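Local atomic coordinates of Cag pathogenicity island protein (Cag10) (PDB entry 6IQT), a protein that probably serves as a VirB8-like inner-membrane component of the Cag type IV secretion system of Helicobacter pylori, here as its NTF2-like soluble domain. Residues L42-K54 and M72-A86. Numbering follows the deposited sequence.
Sequences LFGYSKNSLRDRK and MFNENIRQFVDKVRA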
loop_
_atom_site.group_PDB
_atom_site.type_symbol
_atom_site.label_atom_id
_atom_site.label_comp_id
_atom_site.label_asym_id
_atom_site.label_seq_id
_atom_site.Cartn_x
_atom_site.Cartn_y
_atom_site.Cartn_z
ATOM N N LEU A 42 3.144 11.471 -7.818
ATOM C CA LEU A 42 3.326 10.029 -7.922
ATOM C C LEU A 42 2.191 9.351 -8.688
ATOM O O LEU A 42 2.442 8.492 -9.546
ATOM C CB LEU A 42 3.453 9.423 -6.525
ATOM C CG LEU A 42 3.671 7.914 -6.482
ATOM C CD1 LEU A 42 4.977 7.507 -7.179
ATOM C CD2 LEU A 42 3.647 7.420 -5.060
ATOM N N PHE A 43 0.938 9.703 -8.380
ATOM C CA PHE A 43 -0.212 9.029 -8.966
ATOM C C PHE A 43 -0.778 9.748 -10.185
ATOM O O PHE A 43 -1.532 9.141 -10.953
ATOM C CB PHE A 43 -1.326 8.861 -7.919
ATOM C CG PHE A 43 -0.974 7.917 -6.810
ATOM C CD1 PHE A 43 -1.040 6.548 -7.001
ATOM C CD2 PHE A 43 -0.554 8.397 -5.582
ATOM C CE1 PHE A 43 -0.703 5.676 -5.983
ATOM C CE2 PHE A 43 -0.219 7.523 -4.554
ATOM C CZ PHE A 43 -0.290 6.168 -4.757
ATOM N N GLY A 44 -0.436 11.022 -10.379
ATOM C CA GLY A 44 -0.908 11.767 -11.524
ATOM C C GLY A 44 0.004 11.582 -12.718
ATOM O O GLY A 44 1.066 10.971 -12.605
ATOM N N TYR A 45 -0.425 12.127 -13.858
ATOM C CA TYR A 45 0.272 11.870 -15.115
ATOM C C TYR A 45 -0.148 12.875 -16.173
ATOM O O TYR A 45 -1.339 13.123 -16.361
ATOM C CB TYR A 45 -0.009 10.445 -15.626
ATOM C CG TYR A 45 0.716 10.118 -16.917
ATOM C CD1 TYR A 45 2.016 9.647 -16.894
ATOM C CD2 TYR A 45 0.105 10.312 -18.156
ATOM C CE1 TYR A 45 2.693 9.355 -18.066
ATOM C CE2 TYR A 45 0.780 10.030 -19.347
ATOM C CZ TYR A 45 2.073 9.540 -19.284
ATOM O OH TYR A 45 2.767 9.230 -20.437
ATOM N N SER A 46 0.837 13.433 -16.872
ATOM C CA SER A 46 0.627 14.237 -18.065
ATOM C C SER A 46 1.753 13.914 -19.035
ATOM O O SER A 46 2.904 13.774 -18.620
ATOM C CB SER A 46 0.618 15.737 -17.748
ATOM O OG SER A 46 0.574 16.503 -18.944
ATOM N N LYS A 47 1.426 13.785 -20.321
ATOM C CA LYS A 47 2.443 13.401 -21.296
ATOM C C LYS A 47 3.456 14.507 -21.582
ATOM O O LYS A 47 4.512 14.220 -22.151
ATOM C CB LYS A 47 1.773 12.950 -22.606
ATOM C CG LYS A 47 1.097 14.079 -23.385
ATOM C CD LYS A 47 0.256 13.544 -24.526
ATOM C CE LYS A 47 -0.401 14.684 -25.298
ATOM N NZ LYS A 47 -1.466 14.193 -26.217
ATOM N N ASN A 48 3.193 15.751 -21.170
ATOM C CA ASN A 48 3.989 16.888 -21.625
ATOM C C ASN A 48 5.133 17.291 -20.695
ATOM O O ASN A 48 5.994 18.074 -21.121
ATOM C CB ASN A 48 3.081 18.104 -21.842
ATOM C CG ASN A 48 2.090 17.890 -22.966
ATOM O OD1 ASN A 48 0.878 17.875 -22.744
ATOM N ND2 ASN A 48 2.600 17.709 -24.181
ATOM N N SER A 49 5.183 16.783 -19.451
ATOM C CA SER A 49 6.140 17.303 -18.477
ATOM C C SER A 49 6.840 16.190 -17.702
ATOM O O SER A 49 7.183 16.371 -16.526
ATOM C CB SER A 49 5.440 18.251 -17.492
ATOM O OG SER A 49 4.241 17.661 -16.976
ATOM N N LEU A 50 7.085 15.039 -18.345
ATOM C CA LEU A 50 7.477 13.832 -17.612
ATOM C C LEU A 50 8.822 13.990 -16.920
ATOM O O LEU A 50 8.988 13.550 -15.779
ATOM C CB LEU A 50 7.506 12.623 -18.551
ATOM C CG LEU A 50 6.139 12.042 -18.907
ATOM C CD1 LEU A 50 6.288 10.864 -19.878
ATOM C CD2 LEU A 50 5.431 11.616 -17.634
ATOM N N ARG A 51 9.802 14.604 -17.590
ATOM C CA ARG A 51 11.120 14.748 -16.975
ATOM C C ARG A 51 11.050 15.611 -15.723
ATOM O O ARG A 51 11.644 15.274 -14.692
ATOM C CB ARG A 51 12.126 15.348 -17.966
ATOM C CG ARG A 51 13.502 15.675 -17.339
ATOM C CD ARG A 51 13.670 17.192 -17.128
ATOM N NE ARG A 51 15.032 17.591 -16.761
ATOM C CZ ARG A 51 15.553 18.791 -17.017
ATOM N NH1 ARG A 51 14.834 19.714 -17.649
ATOM N NH2 ARG A 51 16.795 19.074 -16.652
ATOM N N ASP A 52 10.356 16.751 -15.810
ATOM C CA ASP A 52 10.216 17.620 -14.642
ATOM C C ASP A 52 9.436 16.914 -13.535
ATOM O O ASP A 52 9.757 17.063 -12.347
ATOM C CB ASP A 52 9.533 18.937 -15.034
ATOM C CG ASP A 52 10.351 19.771 -16.050
ATOM O OD1 ASP A 52 11.593 19.618 -16.115
ATOM O OD2 ASP A 52 9.746 20.595 -16.775
ATOM N N ARG A 53 8.419 16.125 -13.909
ATOM C CA ARG A 53 7.650 15.372 -12.915
ATOM C C ARG A 53 8.537 14.388 -12.160
ATOM O O ARG A 53 8.492 14.321 -10.929
ATOM C CB ARG A 53 6.473 14.636 -13.572
ATOM C CG ARG A 53 5.659 13.782 -12.553
ATOM C CD ARG A 53 4.559 12.946 -13.212
ATOM N NE ARG A 53 3.602 13.805 -13.897
ATOM C CZ ARG A 53 2.536 14.356 -13.318
ATOM N NH1 ARG A 53 2.251 14.125 -12.031
ATOM N NH2 ARG A 53 1.747 15.140 -14.037
ATOM N N LYS A 54 9.382 13.636 -12.878
ATOM C CA LYS A 54 10.273 12.689 -12.209
ATOM C C LYS A 54 11.271 13.397 -11.291
ATOM O O LYS A 54 11.542 12.924 -10.181
ATOM C CB LYS A 54 11.007 11.818 -13.246
ATOM C CG LYS A 54 12.076 10.891 -12.653
ATOM C CD LYS A 54 13.487 11.507 -12.764
ATOM C CE LYS A 54 14.575 10.562 -12.243
ATOM N NZ LYS A 54 15.947 11.139 -12.218
HETATM N N MSE A 72 6.898 3.087 -9.897
HETATM C CA MSE A 72 5.508 3.492 -10.043
HETATM C C MSE A 72 5.334 4.538 -11.129
HETATM O O MSE A 72 4.340 4.538 -11.862
HETATM C CB MSE A 72 4.978 4.015 -8.706
HETATM C CG MSE A 72 5.093 2.986 -7.609
HETATM SE SE MSE A 72 4.457 3.667 -5.926
HETATM C CE MSE A 72 2.694 4.170 -6.521
ATOM N N PHE A 73 6.303 5.447 -11.202
ATOM C CA PHE A 73 6.338 6.424 -12.285
ATOM C C PHE A 73 6.362 5.722 -13.641
ATOM O O PHE A 73 5.576 6.049 -14.540
ATOM C CB PHE A 73 7.563 7.325 -12.081
ATOM C CG PHE A 73 7.801 8.341 -13.174
ATOM C CD1 PHE A 73 7.117 9.546 -13.185
ATOM C CD2 PHE A 73 8.764 8.117 -14.147
ATOM C CE1 PHE A 73 7.353 10.497 -14.168
ATOM C CE2 PHE A 73 9.008 9.063 -15.135
ATOM C CZ PHE A 73 8.297 10.258 -15.145
ATOM N N ASN A 74 7.250 4.730 -13.794
ATOM C CA ASN A 74 7.376 4.030 -15.077
ATOM C C ASN A 74 6.119 3.243 -15.426
ATOM O O ASN A 74 5.782 3.112 -16.611
ATOM C CB ASN A 74 8.587 3.093 -15.060
ATOM C CG ASN A 74 9.910 3.842 -15.155
ATOM O OD1 ASN A 74 9.974 4.953 -15.686
ATOM N ND2 ASN A 74 10.966 3.246 -14.628
ATOM N N GLU A 75 5.415 2.708 -14.420
ATOM C CA GLU A 75 4.164 2.005 -14.693
ATOM C C GLU A 75 3.100 2.950 -15.260
ATOM O O GLU A 75 2.350 2.575 -16.173
ATOM C CB GLU A 75 3.678 1.312 -13.418
ATOM C CG GLU A 75 2.705 0.142 -13.639
ATOM C CD GLU A 75 3.011 -0.687 -14.888
ATOM O OE1 GLU A 75 2.070 -0.938 -15.675
ATOM O OE2 GLU A 75 4.180 -1.098 -15.082
ATOM N N ASN A 76 3.027 4.191 -14.753
ATOM C CA ASN A 76 2.103 5.163 -15.346
ATOM C C ASN A 76 2.439 5.435 -16.811
ATOM O O ASN A 76 1.539 5.570 -17.654
ATOM C CB ASN A 76 2.128 6.493 -14.575
ATOM C CG ASN A 76 1.492 6.408 -13.189
ATOM O OD1 ASN A 76 0.753 5.477 -12.874
ATOM N ND2 ASN A 76 1.781 7.403 -12.358
ATOM N N ILE A 77 3.726 5.584 -17.123
ATOM C CA ILE A 77 4.119 5.821 -18.507
ATOM C C ILE A 77 3.642 4.676 -19.386
ATOM O O ILE A 77 3.086 4.891 -20.468
ATOM C CB ILE A 77 5.644 5.999 -18.618
ATOM C CG1 ILE A 77 6.122 7.143 -17.720
ATOM C CG2 ILE A 77 6.049 6.229 -20.088
ATOM C CD1 ILE A 77 7.606 7.368 -17.774
ATOM N N ARG A 78 3.844 3.439 -18.921
ATOM C CA ARG A 78 3.557 2.268 -19.750
ATOM C C ARG A 78 2.083 2.176 -20.109
ATOM O O ARG A 78 1.730 1.753 -21.217
ATOM C CB ARG A 78 3.997 0.994 -19.031
ATOM C CG ARG A 78 5.490 0.819 -18.997
ATOM C CD ARG A 78 5.859 -0.633 -18.781
ATOM N NE ARG A 78 6.608 -0.865 -17.544
ATOM C CZ ARG A 78 7.823 -0.384 -17.281
ATOM N NH1 ARG A 78 8.457 0.397 -18.149
ATOM N NH2 ARG A 78 8.404 -0.676 -16.129
ATOM N N GLN A 79 1.207 2.565 -19.187
ATOM C CA GLN A 79 -0.221 2.371 -19.375
ATOM C C GLN A 79 -0.929 3.584 -19.957
ATOM O O GLN A 79 -1.869 3.411 -20.739
ATOM C CB GLN A 79 -0.864 1.962 -18.048
ATOM C CG GLN A 79 -0.273 0.650 -17.462
ATOM C CD GLN A 79 -0.063 -0.484 -18.509
ATOM O OE1 GLN A 79 -0.802 -0.587 -19.496
ATOM N NE2 GLN A 79 0.935 -1.348 -18.268
ATOM N N PHE A 80 -0.474 4.805 -19.643
ATOM C CA PHE A 80 -1.139 6.006 -20.130
ATOM C C PHE A 80 -0.554 6.556 -21.432
ATOM O O PHE A 80 -1.274 7.235 -22.172
ATOM C CB PHE A 80 -1.092 7.099 -19.062
ATOM C CG PHE A 80 -1.741 6.716 -17.770
ATOM C CD1 PHE A 80 -2.908 5.959 -17.750
ATOM C CD2 PHE A 80 -1.178 7.105 -16.569
ATOM C CE1 PHE A 80 -3.508 5.608 -16.538
ATOM C CE2 PHE A 80 -1.763 6.755 -15.359
ATOM C CZ PHE A 80 -2.929 6.010 -15.340
ATOM N N VAL A 81 0.715 6.257 -21.733
ATOM C CA VAL A 81 1.454 6.728 -22.914
ATOM C C VAL A 81 1.094 8.170 -23.286
ATOM O O VAL A 81 1.057 9.059 -22.423
ATOM C CB VAL A 81 1.275 5.763 -24.113
ATOM C CG1 VAL A 81 2.044 4.463 -23.849
ATOM C CG2 VAL A 81 -0.198 5.445 -24.411
ATOM N N ASP A 82 0.866 8.426 -24.575
ATOM C CA ASP A 82 0.513 9.758 -25.053
ATOM C C ASP A 82 -0.988 9.916 -25.276
ATOM O O ASP A 82 -1.413 10.848 -25.970
ATOM C CB ASP A 82 1.277 10.082 -26.342
ATOM C CG ASP A 82 0.805 9.252 -27.532
ATOM O OD1 ASP A 82 0.562 8.031 -27.369
ATOM O OD2 ASP A 82 0.671 9.827 -28.640
ATOM N N LYS A 83 -1.799 9.034 -24.692
ATOM C CA LYS A 83 -3.223 8.985 -24.988
ATOM C C LYS A 83 -4.130 9.236 -23.792
ATOM O O LYS A 83 -5.347 9.370 -23.986
ATOM C CB LYS A 83 -3.593 7.623 -25.600
ATOM C CG LYS A 83 -2.866 7.312 -26.895
ATOM C CD LYS A 83 -3.435 6.072 -27.567
ATOM C CE LYS A 83 -2.350 5.297 -28.313
ATOM N NZ LYS A 83 -1.524 4.445 -27.413
ATOM N N VAL A 84 -3.595 9.281 -22.566
ATOM C CA VAL A 84 -4.414 9.386 -21.360
ATOM C C VAL A 84 -3.754 10.353 -20.384
ATOM O O VAL A 84 -2.526 10.382 -20.271
ATOM C CB VAL A 84 -4.605 8.014 -20.678
ATOM C CG1 VAL A 84 -5.790 8.065 -19.755
ATOM C CG2 VAL A 84 -4.772 6.893 -21.701
ATOM N N ARG A 85 -4.565 11.117 -19.649
ATOM C CA ARG A 85 -4.087 11.961 -18.558
ATOM C C ARG A 85 -4.739 11.541 -17.241
ATOM O O ARG A 85 -5.840 10.988 -17.221
ATOM C CB ARG A 85 -4.377 13.423 -18.844
ATOM C CG ARG A 85 -5.811 13.824 -18.524
ATOM C CD ARG A 85 -5.989 15.322 -18.434
ATOM N NE ARG A 85 -5.728 15.924 -17.111
ATOM C CZ ARG A 85 -6.414 15.712 -15.991
ATOM N NH1 ARG A 85 -7.474 14.916 -16.009
ATOM N NH2 ARG A 85 -6.038 16.321 -14.871
ATOM N N ALA A 86 -4.036 11.777 -16.129
ATOM C CA ALA A 86 -4.482 11.301 -14.817
ATOM C C ALA A 86 -4.318 12.399 -13.769
ATOM O O ALA A 86 -3.252 13.011 -13.673
ATOM C CB ALA A 86 -3.697 10.045 -14.388
HETATM O O HOH W 1 -1.604 6.381 -11.319
HETATM O O HOH W 2 3.283 9.490 -13.469
#
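Asn76 ND2 is held by Leu42 O, through a weak, bent hydrogen bond (3.1 Å, 124°), and by a water that in turn donates to Gly44 O, while Asn76 OD1 accepts from another water, which also donates to Phe43 O. Three successive carbonyls are thus reached by one side chain, directly or through water. Tyr45 follows in an antiparallel bridge with Ala86: its N bonds to Ala86 O at 3.0 Å, and Ala86 N returns a nearly straight bond to Tyr45 O. With CG anti to the backbone N (chi1 -179°), the phenol runs along the helix end until OH donates to Val81 O (2.6 Å), tilted out of the carbonyl plane. Phe80 CB lies over one face of the Tyr45 ring in a CH-pi contact, 3.8 Å from the centroid, and the Phe80 ring itself sits obliquely. Farther along, Lys54 CB covers a face of Phe73, whose rim meets Arg53 CD in plane. The selenomethionine methyl, Met72 CE, touches Leu42 CD2 at 3.7 Å. The axes of segments 50-54 and 72-80, on helices 50-59 and 66-80, run nearly antiparallel (158°), while Phe43 packs on Ile111 and Ile161 of the antiparallel sheet, where strand 84-98, one of the two outermost within this chain, begins beside Tyr45.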